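Local coordinates for hydrogenase expression/formation protein HypE (Desulfovibrio vulgaris subsp. vulgaris, PDB 2Z1U), which binds ATP and magnesium and probably takes part in the maturation of hydrogenases, at residues D41-D46 / F124-D129; D160-G165 / G235-V240; V217-T222 / N231-Q236. One frame throughout, in Å; residues are numbered along the deposited sequence.

Contact 1 of 3, residues D41-D46 / F124-D129; sequences DAARLD and FIVTGD. With MG (magnesium ion), chain B; MG (magnesium ion), chain C; ATP (adenosine-5'-triphosphate), chain D.
Ala43 and Thr127 meet beside the ATP pocket that the two subunits of HypE build together, and the contact is a worked example of how an apolar side-chain contact lies next to a nucleotide site. Strands 43-46 and 124-129 run roughly antiparallel, at 149° with axes 7.0 Å apart, and are joined by side chains. Ala43 CB drops onto the opposite backbone, 3.3 Å from Val126 O and 3.8 Å from Thr127 CB. Beside it Leu45 reaches over with CD1, which lies 3.8 Å from Val126 CG2, while that same valine methyl also touches Ala43 CB; Ile35 of helix 34-37 packs on Ala43, Leu45 and Val126.

Beyond this apolar patch strand 124-129 turns polar. Gly128 N donates to the ribose O2' of ATP over 2.9 Å, and the glycine backbone lies close to the nucleotide. With CG anti to the backbone N (chi1 -173°), Asp129 brings OD1 to 2.1 Å from one magnesium, which the triphosphate also grips through O1G, O1B and O2A. In the loop before strand 43-46, Asp41 OD2 binds the second magnesium at 2.3 Å, together with Asp81 and Asp220 of the second subunit. Such paired, aspartate-bound magnesium ions bridging a triphosphate across a dimer interface mark the nucleotide site of the PurM-like (AIR synthase-related) fold.

Contact 2 of 3, residues D160-G165 / G235-V240; sequences DRARPG and GQSQAV
Ser237, in the last turn of helix 225-237, presses its hydroxyl into the backbone of the loop at Asp160-Ala162, and this is the tight half of the contact. OG accepts a hydrogen bond from Ala162 N at 3.0 Å, bent to 137° at the hydrogen, and the same oxygen is bonded to Gly159 O, so the loop holds it from two positions. Ala162 CB closes in beside it, 3.3 Å from Ser237 OG. At the near end of the loop Asp160 CB lies 3.3 Å from Gln236 O, and the CA atoms of Asp160 and Ser237 are 4.0 Å apart.

On the solvent side a water and exposed polar side chains take over. The water lies 2.6 Å from Ala162 O and 2.8 Å from Ser237 O, within hydrogen-bonding distance of both. The carboxylate of Asp160 leads away from the helix, its OD1 bonded to Ser158. Gln238, exposed and making no contact with 160-165, folds its side chain back on its own helix: NE2 donates to Gly235 O over 2.6 Å, nearly straight at 162° and on a lone pair in the carbonyl plane. Its positive phi lets the chain leave the helix, with Ala239 N bonded to Ala234 O and a weak bond from Gln238 N to Gly235 O. This reversal is a Schellman motif, the classic C-terminal stop of an alpha-helix, leading here straight into strand 240-244.

Contact 3 of 3, residues V217-T222 / N231-Q236; sequences VLRDPT and NEIAGQ. With MG (magnesium ion), chain E; ATP (adenosine-5'-triphosphate), chain F.
The Arg219 guanidinium is the flat group on which this strand-to-helix contact turns. Ile233 CG1 lies over one of its faces, Glu232 CB sits at its edge in plane, and the amide end of Gln236 also meets the edge. The Glu232 carboxylate comes in obliquely instead, its plane turned 71° from the guanidinium. Arg219 NH1 donates to Glu232 OE2 over 3.0 Å in a salt bridge bent to 136°, the nitrogen approaching from above the carboxylate plane. Both charges have partners across the dimer interface: Arg219 NE is paired with Asp41 of the second subunit and Glu232 OE1 with His20 of that subunit.

Below the polar layer the packing is aliphatic. Val217 CG1 points from the strand and meets Ile233 CG1 tip to tip at 3.9 Å, and Ile233 CD1 reaches Arg219 CB at 4.1 Å. The arginine chain runs out from the strand extended at chi1, then bends at chi2 and chi3, which brings the guanidinium alongside Glu232 and Gln236.

Past the strand end the chain turns to the ligand. Asp220 OD1 binds magnesium at 1.9 Å, a metal that also takes ATP O2B at 2.0 Å and a water lying within hydrogen-bonding distance of Asp220 O. After Pro221, centre of an inverse gamma turn, Thr222 OG1 donates to ATP O3G at 2.6 Å. Arg219 thus stands in the second shell, holding Asp41 of the second subunit, another ligand of this metal. A strand end and the loop after it, presenting aspartate and threonine to a magnesium-bound triphosphate, belong to the shared ATP site of the dimeric PurM-like fold.

In the fold
Contacts 1 and 3 are buried and contact 2 is a surface contact, but burial alone does not set their chemistry. Contact 1, in the N-terminal half of the chain, joins two strands by apolar side chains; contact 3, in the C-terminal half, sets a strand against a helix through a salt bridge above an aliphatic layer. Their centres are 30 Å apart within one chain, yet the ATP sites unite them, since each is completed by the other type of segment from the second subunit. Contact 2 shares Gly235 and Gln236 with contact 3 on helix 225-237. There, a serine hydroxyl and a water do the joining, and Ala162 packs on both Val217 and Ile233.

Contact 1 of 3, residues D41-D46 / F124-D129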
loop_
_atom_site.group_PDB
_atom_site.type_symbol
_atom_site.label_atom_id
_atom_site.label_comp_id
_atom_site.label_asym_id
_atom_site.label_seq_id
_atom_site.Cartn_x
_atom_site.Cartn_y
_atom_site.Cartn_z
ATOM N N ASP A 41 3.014 -6.701 -13.827
ATOM C CA ASP A 41 2.174 -6.897 -12.639
ATOM C C ASP A 41 2.911 -6.618 -11.327
ATOM O O ASP A 41 2.281 -6.436 -10.283
ATOM C CB ASP A 41 1.669 -8.330 -12.594
ATOM C CG ASP A 41 0.754 -8.633 -13.731
ATOM O OD1 ASP A 41 1.209 -9.243 -14.722
ATOM O OD2 ASP A 41 -0.415 -8.242 -13.615
ATOM N N ALA A 42 4.241 -6.618 -11.389
ATOM C CA ALA A 42 5.065 -6.254 -10.239
ATOM C C ALA A 42 6.348 -5.608 -10.728
ATOM O O ALA A 42 6.733 -5.782 -11.884
ATOM C CB ALA A 42 5.371 -7.493 -9.374
ATOM N N ALA A 43 7.011 -4.897 -9.824
ATOM C CA ALA A 43 8.314 -4.326 -10.094
ATOM C C ALA A 43 9.413 -5.305 -9.659
ATOM O O ALA A 43 9.313 -5.920 -8.597
ATOM C CB ALA A 43 8.450 -3.000 -9.347
ATOM N N ARG A 44 10.455 -5.428 -10.474
ATOM C CA ARG A 44 11.647 -6.205 -10.123
ATOM C C ARG A 44 12.631 -5.320 -9.389
ATOM O O ARG A 44 12.995 -4.239 -9.875
ATOM C CB ARG A 44 12.330 -6.815 -11.364
ATOM C CG ARG A 44 13.608 -7.566 -11.015
ATOM C CD ARG A 44 14.563 -7.651 -12.183
ATOM N NE ARG A 44 15.937 -7.862 -11.722
ATOM C CZ ARG A 44 16.561 -9.035 -11.756
ATOM N NH1 ARG A 44 15.939 -10.109 -12.239
ATOM N NH2 ARG A 44 17.811 -9.134 -11.317
ATOM N N LEU A 45 13.056 -5.791 -8.215
ATOM C CA LEU A 45 13.906 -5.043 -7.307
ATOM C C LEU A 45 15.174 -5.831 -6.950
ATOM O O LEU A 45 15.108 -7.012 -6.605
ATOM C CB LEU A 45 13.109 -4.727 -6.035
ATOM C CG LEU A 45 12.319 -3.425 -5.848
ATOM C CD1 LEU A 45 11.767 -2.777 -7.109
ATOM C CD2 LEU A 45 11.251 -3.599 -4.803
ATOM N N ASP A 46 16.331 -5.182 -7.033
ATOM C CA ASP A 46 17.571 -5.799 -6.564
ATOM C C ASP A 46 17.986 -5.205 -5.242
ATOM O O ASP A 46 18.567 -4.126 -5.219
ATOM C CB ASP A 46 18.698 -5.598 -7.577
ATOM C CG ASP A 46 18.502 -6.396 -8.812
ATOM O OD1 ASP A 46 18.316 -7.632 -8.697
ATOM O OD2 ASP A 46 18.535 -5.787 -9.900
ATOM N N PHE A 124 12.817 5.854 -5.734
ATOM C CA PHE A 124 11.972 5.736 -6.908
ATOM C C PHE A 124 10.616 5.136 -6.581
ATOM O O PHE A 124 10.523 4.225 -5.777
ATOM C CB PHE A 124 12.631 4.866 -7.979
ATOM C CG PHE A 124 13.810 5.524 -8.641
ATOM C CD1 PHE A 124 13.617 6.541 -9.567
ATOM C CD2 PHE A 124 15.109 5.156 -8.300
ATOM C CE1 PHE A 124 14.702 7.170 -10.186
ATOM C CE2 PHE A 124 16.207 5.779 -8.898
ATOM C CZ PHE A 124 16.002 6.783 -9.854
ATOM N N ILE A 125 9.579 5.628 -7.258
ATOM C CA ILE A 125 8.268 4.976 -7.225
ATOM C C ILE A 125 8.274 3.914 -8.311
ATOM O O ILE A 125 8.333 4.233 -9.512
ATOM C CB ILE A 125 7.111 5.992 -7.374
ATOM C CG1 ILE A 125 7.072 6.900 -6.127
ATOM C CG2 ILE A 125 5.781 5.272 -7.514
ATOM C CD1 ILE A 125 6.586 8.272 -6.391
ATOM N N VAL A 126 8.257 2.652 -7.888
ATOM C CA VAL A 126 8.533 1.529 -8.811
ATOM C C VAL A 126 7.317 0.766 -9.308
ATOM O O VAL A 126 7.415 0.016 -10.277
ATOM C CB VAL A 126 9.549 0.499 -8.209
ATOM C CG1 VAL A 126 10.922 1.158 -8.011
ATOM C CG2 VAL A 126 9.011 -0.137 -6.880
ATOM N N THR A 127 6.183 0.937 -8.636
ATOM C CA THR A 127 4.988 0.141 -8.946
ATOM C C THR A 127 3.782 0.848 -8.315
ATOM O O THR A 127 3.928 1.601 -7.362
ATOM C CB THR A 127 5.136 -1.353 -8.460
ATOM O OG1 THR A 127 4.187 -2.207 -9.126
ATOM C CG2 THR A 127 4.974 -1.494 -6.938
ATOM N N GLY A 128 2.595 0.620 -8.873
ATOM C CA GLY A 128 1.441 1.421 -8.497
ATOM C C GLY A 128 0.086 0.797 -8.779
ATOM O O GLY A 128 -0.027 -0.295 -9.344
ATOM N N ASP A 129 -0.950 1.513 -8.352
ATOM C CA ASP A 129 -2.323 1.131 -8.637
ATOM C C ASP A 129 -3.161 2.388 -8.659
ATOM O O ASP A 129 -2.854 3.342 -7.963
ATOM C CB ASP A 129 -2.852 0.177 -7.558
ATOM C CG ASP A 129 -4.228 -0.378 -7.900
ATOM O OD1 ASP A 129 -4.375 -0.955 -9.010
ATOM O OD2 ASP A 129 -5.151 -0.254 -7.071
HETATM MG MG MG B . -3.631 -2.759 -9.829
HETATM MG MG MG C . -2.366 -8.312 -12.334
HETATM P PG ATP D . -5.785 -4.544 -11.447
HETATM O O1G ATP D . -5.471 -3.329 -10.553
HETATM O O2G ATP D . -6.830 -4.226 -12.472
HETATM O O3G ATP D . -6.045 -5.836 -10.687
HETATM P PB ATP D . -2.968 -4.979 -12.047
HETATM O O1B ATP D . -2.830 -4.529 -10.578
HETATM O O2B ATP D . -2.321 -6.268 -12.451
HETATM O O3B ATP D . -4.528 -4.891 -12.399
HETATM P PA ATP D . -2.725 -2.292 -12.960
HETATM O O1A ATP D . -3.731 -2.120 -14.094
HETATM O O2A ATP D . -3.252 -1.806 -11.639
HETATM O O3A ATP D . -2.239 -3.856 -12.939
HETATM O "O5'" ATP D . -1.335 -1.642 -13.304
HETATM C "C5'" ATP D . -0.777 -1.680 -14.624
HETATM C "C4'" ATP D . 0.624 -1.113 -14.526
HETATM O "O4'" ATP D . 0.483 0.290 -14.227
HETATM C "C3'" ATP D . 1.429 -1.725 -13.393
HETATM O "O3'" ATP D . 2.795 -1.856 -13.833
HETATM C "C2'" ATP D . 1.364 -0.693 -12.262
HETATM O "O2'" ATP D . 2.573 -0.717 -11.502
HETATM C "C1'" ATP D . 1.199 0.638 -13.024
HETATM N N9 ATP D . 0.389 1.646 -12.289
HETATM C C8 ATP D . -0.942 1.668 -12.129
HETATM N N7 ATP D . -1.316 2.755 -11.416
HETATM C C5 ATP D . -0.181 3.401 -11.094
HETATM C C6 ATP D . 0.162 4.629 -10.335
HETATM N N6 ATP D . -0.823 5.347 -9.753
HETATM N N1 ATP D . 1.445 4.964 -10.249
HETATM C C2 ATP D . 2.452 4.261 -10.805
HETATM N N3 ATP D . 2.198 3.139 -11.520
HETATM C C4 ATP D . 0.925 2.693 -11.681
HETATM O O HOH W 1 -1.773 -2.363 -9.318
HETATM O O HOH W 2 -3.738 -7.654 -14.322
#

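Contact 2 of 3, residues D160-G165 / G235-V240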
loop_
_atom_site.group_PDB
_atom_site.type_symbol
_atom_site.label_atom_id
_atom_site.label_comp_id
_atom_site.label_asym_id
_atom_site.label_seq_id
_atom_site.Cartn_x
_atom_site.Cartn_y
_atom_site.Cartn_z
ATOM N N ASP A 160 11.408 -0.852 21.363
ATOM C CA ASP A 160 11.699 -1.568 22.609
ATOM C C ASP A 160 13.147 -1.455 23.108
ATOM O O ASP A 160 13.538 -2.151 24.052
ATOM C CB ASP A 160 11.249 -3.041 22.507
ATOM C CG ASP A 160 12.075 -3.862 21.524
ATOM O OD1 ASP A 160 12.913 -3.309 20.774
ATOM O OD2 ASP A 160 11.868 -5.089 21.491
ATOM N N ARG A 161 13.931 -0.560 22.506
ATOM C CA ARG A 161 15.366 -0.465 22.825
ATOM C C ARG A 161 15.813 0.754 23.649
ATOM O O ARG A 161 17.022 0.937 23.888
ATOM C CB ARG A 161 16.194 -0.587 21.529
ATOM C CG ARG A 161 16.093 -1.963 20.857
ATOM C CD ARG A 161 17.169 -2.181 19.772
ATOM N NE ARG A 161 18.510 -2.086 20.343
ATOM C CZ ARG A 161 19.503 -1.330 19.873
ATOM N NH1 ARG A 161 19.346 -0.603 18.770
ATOM N NH2 ARG A 161 20.670 -1.316 20.517
ATOM N N ALA A 162 14.857 1.574 24.097
ATOM C CA ALA A 162 15.168 2.676 25.010
ATOM C C ALA A 162 15.590 2.086 26.354
ATOM O O ALA A 162 14.914 1.206 26.886
ATOM C CB ALA A 162 13.977 3.599 25.193
ATOM N N ARG A 163 16.718 2.546 26.876
ATOM C CA ARG A 163 17.256 2.003 28.119
ATOM C C ARG A 163 17.610 3.126 29.106
ATOM O O ARG A 163 17.850 4.263 28.685
ATOM C CB ARG A 163 18.447 1.073 27.809
ATOM C CG ARG A 163 19.770 1.782 27.466
ATOM C CD ARG A 163 20.995 0.916 27.837
ATOM N NE ARG A 163 22.275 1.639 27.812
ATOM C CZ ARG A 163 23.271 1.407 26.951
ATOM N NH1 ARG A 163 23.152 0.465 26.024
ATOM N NH2 ARG A 163 24.402 2.109 27.020
ATOM N N PRO A 164 17.598 2.832 30.434
ATOM C CA PRO A 164 17.978 3.816 31.452
ATOM C C PRO A 164 19.254 4.592 31.120
ATOM O O PRO A 164 20.254 3.993 30.722
ATOM C CB PRO A 164 18.185 2.961 32.714
ATOM C CG PRO A 164 17.252 1.794 32.518
ATOM C CD PRO A 164 17.157 1.555 31.031
ATOM N N GLY A 165 19.201 5.913 31.282
ATOM C CA GLY A 165 20.339 6.782 30.995
ATOM C C GLY A 165 20.379 7.365 29.588
ATOM O O GLY A 165 21.183 8.260 29.315
ATOM N N GLY A 235 6.294 2.344 26.779
ATOM C CA GLY A 235 5.592 1.067 26.902
ATOM C C GLY A 235 6.328 -0.125 26.302
ATOM O O GLY A 235 6.447 -1.169 26.942
ATOM N N GLN A 236 6.840 0.036 25.084
ATOM C CA GLN A 236 7.599 -1.019 24.400
ATOM C C GLN A 236 8.910 -1.296 25.123
ATOM O O GLN A 236 9.358 -2.433 25.167
ATOM C CB GLN A 236 7.908 -0.631 22.948
ATOM C CG GLN A 236 6.695 -0.621 22.024
ATOM C CD GLN A 236 7.064 -0.479 20.567
ATOM O OE1 GLN A 236 6.971 -1.439 19.807
ATOM N NE2 GLN A 236 7.444 0.718 20.160
ATOM N N SER A 237 9.535 -0.253 25.660
ATOM C CA SER A 237 10.811 -0.402 26.362
ATOM C C SER A 237 10.630 -0.680 27.855
ATOM O O SER A 237 11.599 -0.930 28.567
ATOM C CB SER A 237 11.700 0.826 26.152
ATOM O OG SER A 237 11.956 1.031 24.770
ATOM N N GLN A 238 9.387 -0.637 28.325
ATOM C CA GLN A 238 9.094 -0.832 29.761
ATOM C C GLN A 238 9.951 0.061 30.652
ATOM O O GLN A 238 10.611 -0.394 31.587
ATOM C CB GLN A 238 9.197 -2.311 30.157
ATOM C CG GLN A 238 8.092 -3.159 29.544
ATOM C CD GLN A 238 6.736 -2.806 30.125
ATOM O OE1 GLN A 238 6.468 -3.074 31.296
ATOM N NE2 GLN A 238 5.880 -2.193 29.314
ATOM N N ALA A 239 9.927 1.348 30.333
ATOM C CA ALA A 239 10.697 2.340 31.054
ATOM C C ALA A 239 9.823 3.568 31.202
ATOM O O ALA A 239 8.670 3.574 30.788
ATOM C CB ALA A 239 11.978 2.673 30.292
ATOM N N VAL A 240 10.373 4.611 31.801
ATOM C CA VAL A 240 9.641 5.856 31.910
ATOM C C VAL A 240 10.425 6.968 31.234
ATOM O O VAL A 240 11.648 7.067 31.391
ATOM C CB VAL A 240 9.138 6.151 33.388
ATOM C CG1 VAL A 240 9.829 5.264 34.434
ATOM C CG2 VAL A 240 9.189 7.620 33.745
HETATM O O HOH W 3 14.178 -0.037 29.096
#

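Contact 3 of 3, residues V217-T222 / N231-Q236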
loop_
_atom_site.group_PDB
_atom_site.type_symbol
_atom_site.label_atom_id
_atom_site.label_comp_id
_atom_site.label_asym_id
_atom_site.label_seq_id
_atom_site.Cartn_x
_atom_site.Cartn_y
_atom_site.Cartn_z
ATOM N N VAL A 217 16.471 4.139 19.578
ATOM C CA VAL A 217 15.105 4.335 19.054
ATOM C C VAL A 217 14.995 5.536 18.119
ATOM O O VAL A 217 15.543 6.606 18.389
ATOM C CB VAL A 217 14.029 4.533 20.168
ATOM C CG1 VAL A 217 12.613 4.244 19.609
ATOM C CG2 VAL A 217 14.308 3.656 21.377
ATOM N N LEU A 218 14.274 5.337 17.019
ATOM C CA LEU A 218 13.840 6.425 16.154
ATOM C C LEU A 218 12.340 6.269 15.968
ATOM O O LEU A 218 11.852 5.152 15.772
ATOM C CB LEU A 218 14.537 6.360 14.775
ATOM C CG LEU A 218 16.063 6.486 14.676
ATOM C CD1 LEU A 218 16.566 6.078 13.268
ATOM C CD2 LEU A 218 16.563 7.887 15.046
ATOM N N ARG A 219 11.605 7.372 16.055
ATOM C CA ARG A 219 10.173 7.347 15.724
ATOM C C ARG A 219 9.727 8.738 15.284
ATOM O O ARG A 219 10.233 9.745 15.788
ATOM C CB ARG A 219 9.313 6.835 16.904
ATOM C CG ARG A 219 7.834 6.636 16.530
ATOM C CD ARG A 219 7.199 5.522 17.300
ATOM N NE ARG A 219 7.800 4.212 17.021
ATOM C CZ ARG A 219 7.578 3.132 17.771
ATOM N NH1 ARG A 219 6.754 3.209 18.812
ATOM N NH2 ARG A 219 8.153 1.969 17.479
ATOM N N ASP A 220 8.747 8.786 14.386
ATOM C CA ASP A 220 8.217 10.058 13.908
ATOM C C ASP A 220 6.906 10.367 14.641
ATOM O O ASP A 220 5.963 9.575 14.602
ATOM C CB ASP A 220 8.021 10.012 12.383
ATOM C CG ASP A 220 7.214 8.839 11.951
ATOM O OD1 ASP A 220 7.243 7.784 12.627
ATOM O OD2 ASP A 220 6.507 8.963 10.948
ATOM N N PRO A 221 6.861 11.498 15.378
ATOM C CA PRO A 221 5.624 11.831 16.125
ATOM C C PRO A 221 4.514 12.363 15.225
ATOM O O PRO A 221 4.292 13.585 15.144
ATOM C CB PRO A 221 6.088 12.888 17.136
ATOM C CG PRO A 221 7.280 13.562 16.446
ATOM C CD PRO A 221 7.928 12.498 15.570
ATOM N N THR A 222 3.832 11.431 14.558
ATOM C CA THR A 222 2.741 11.743 13.654
ATOM C C THR A 222 1.437 11.771 14.456
ATOM O O THR A 222 1.294 12.625 15.311
ATOM C CB THR A 222 2.703 10.785 12.412
ATOM O OG1 THR A 222 2.655 9.413 12.833
ATOM C CG2 THR A 222 3.922 10.985 11.560
ATOM N N ASN A 231 4.908 7.687 24.788
ATOM C CA ASN A 231 4.166 6.655 25.535
ATOM C C ASN A 231 4.358 5.272 24.894
ATOM O O ASN A 231 4.503 4.264 25.603
ATOM C CB ASN A 231 2.681 6.988 25.570
ATOM C CG ASN A 231 2.312 7.843 26.734
ATOM O OD1 ASN A 231 2.238 9.064 26.618
ATOM N ND2 ASN A 231 2.108 7.220 27.877
ATOM N N GLU A 232 4.366 5.239 23.552
ATOM C CA GLU A 232 4.607 3.995 22.813
ATOM C C GLU A 232 5.978 3.449 23.164
ATOM O O GLU A 232 6.114 2.286 23.534
ATOM C CB GLU A 232 4.531 4.211 21.297
ATOM C CG GLU A 232 3.173 4.617 20.800
ATOM C CD GLU A 232 3.194 4.878 19.302
ATOM O OE1 GLU A 232 2.110 4.945 18.697
ATOM O OE2 GLU A 232 4.287 4.958 18.730
ATOM N N ILE A 233 6.985 4.313 23.082
ATOM C CA ILE A 233 8.359 3.912 23.335
ATOM C C ILE A 233 8.519 3.504 24.807
ATOM O O ILE A 233 9.053 2.432 25.101
ATOM C CB ILE A 233 9.345 5.027 22.951
ATOM C CG1 ILE A 233 9.346 5.248 21.424
ATOM C CG2 ILE A 233 10.721 4.755 23.551
ATOM C CD1 ILE A 233 9.803 6.657 20.990
ATOM N N ALA A 234 8.058 4.342 25.731
ATOM C CA ALA A 234 8.096 3.967 27.148
ATOM C C ALA A 234 7.446 2.594 27.403
ATOM O O ALA A 234 7.998 1.775 28.145
ATOM C CB ALA A 234 7.471 5.057 28.019
ATOM N N GLY A 235 6.294 2.344 26.779
ATOM C CA GLY A 235 5.592 1.067 26.902
ATOM C C GLY A 235 6.328 -0.125 26.302
ATOM O O GLY A 235 6.447 -1.169 26.942
ATOM N N GLN A 236 6.840 0.036 25.084
ATOM C CA GLN A 236 7.599 -1.019 24.400
ATOM C C GLN A 236 8.910 -1.296 25.123
ATOM O O GLN A 236 9.358 -2.433 25.167
ATOM C CB GLN A 236 7.908 -0.631 22.948
ATOM C CG GLN A 236 6.695 -0.621 22.024
ATOM C CD GLN A 236 7.064 -0.479 20.567
ATOM O OE1 GLN A 236 6.971 -1.439 19.807
ATOM N NE2 GLN A 236 7.444 0.718 20.160
HETATM MG MG MG E . 5.986 6.432 12.231
HETATM P PG ATP F . 0.903 7.079 11.586
HETATM O O1G ATP F . 0.050 6.145 10.706
HETATM O O2G ATP F . 0.089 7.728 12.662
HETATM O O3G ATP F . 1.776 8.053 10.808
HETATM P PB ATP F . 2.902 5.013 12.048
HETATM O O1B ATP F . 2.548 4.676 10.585
HETATM O O2B ATP F . 4.346 5.216 12.395
HETATM O O3B ATP F . 1.950 6.230 12.472
HETATM P PA ATP F . 0.886 3.247 13.012
HETATM O O1A ATP F . 0.218 3.945 14.193
HETATM O O2A ATP F . 0.127 3.429 11.727
HETATM O O3A ATP F . 2.442 3.750 12.934
HETATM O "O5'" ATP F . 1.168 1.729 13.309
HETATM C "C5'" ATP F . 1.578 1.264 14.602
HETATM C "C4'" ATP F . 1.914 -0.204 14.455
HETATM O "O4'" ATP F . 0.673 -0.890 14.194
HETATM C "C3'" ATP F . 2.826 -0.485 13.273
HETATM O "O3'" ATP F . 3.737 -1.537 13.650
HETATM C "C2'" ATP F . 1.895 -1.000 12.171
HETATM O "O2'" ATP F . 2.576 -1.957 11.357
HETATM C "C1'" ATP F . 0.746 -1.648 12.969
HETATM N N9 ATP F . -0.576 -1.549 12.295
HETATM C C8 ATP F . -1.365 -0.469 12.194
HETATM N N7 ATP F . -2.501 -0.773 11.524
HETATM C C5 ATP F . -2.391 -2.066 11.167
HETATM C C6 ATP F . -3.231 -3.034 10.422
HETATM N N6 ATP F . -4.410 -2.630 9.901
HETATM N N1 ATP F . -2.773 -4.274 10.287
HETATM C C2 ATP F . -1.596 -4.705 10.780
HETATM N N3 ATP F . -0.793 -3.869 11.481
HETATM C C4 ATP F . -1.151 -2.576 11.688
HETATM O O HOH W 4 4.749 7.129 14.294
#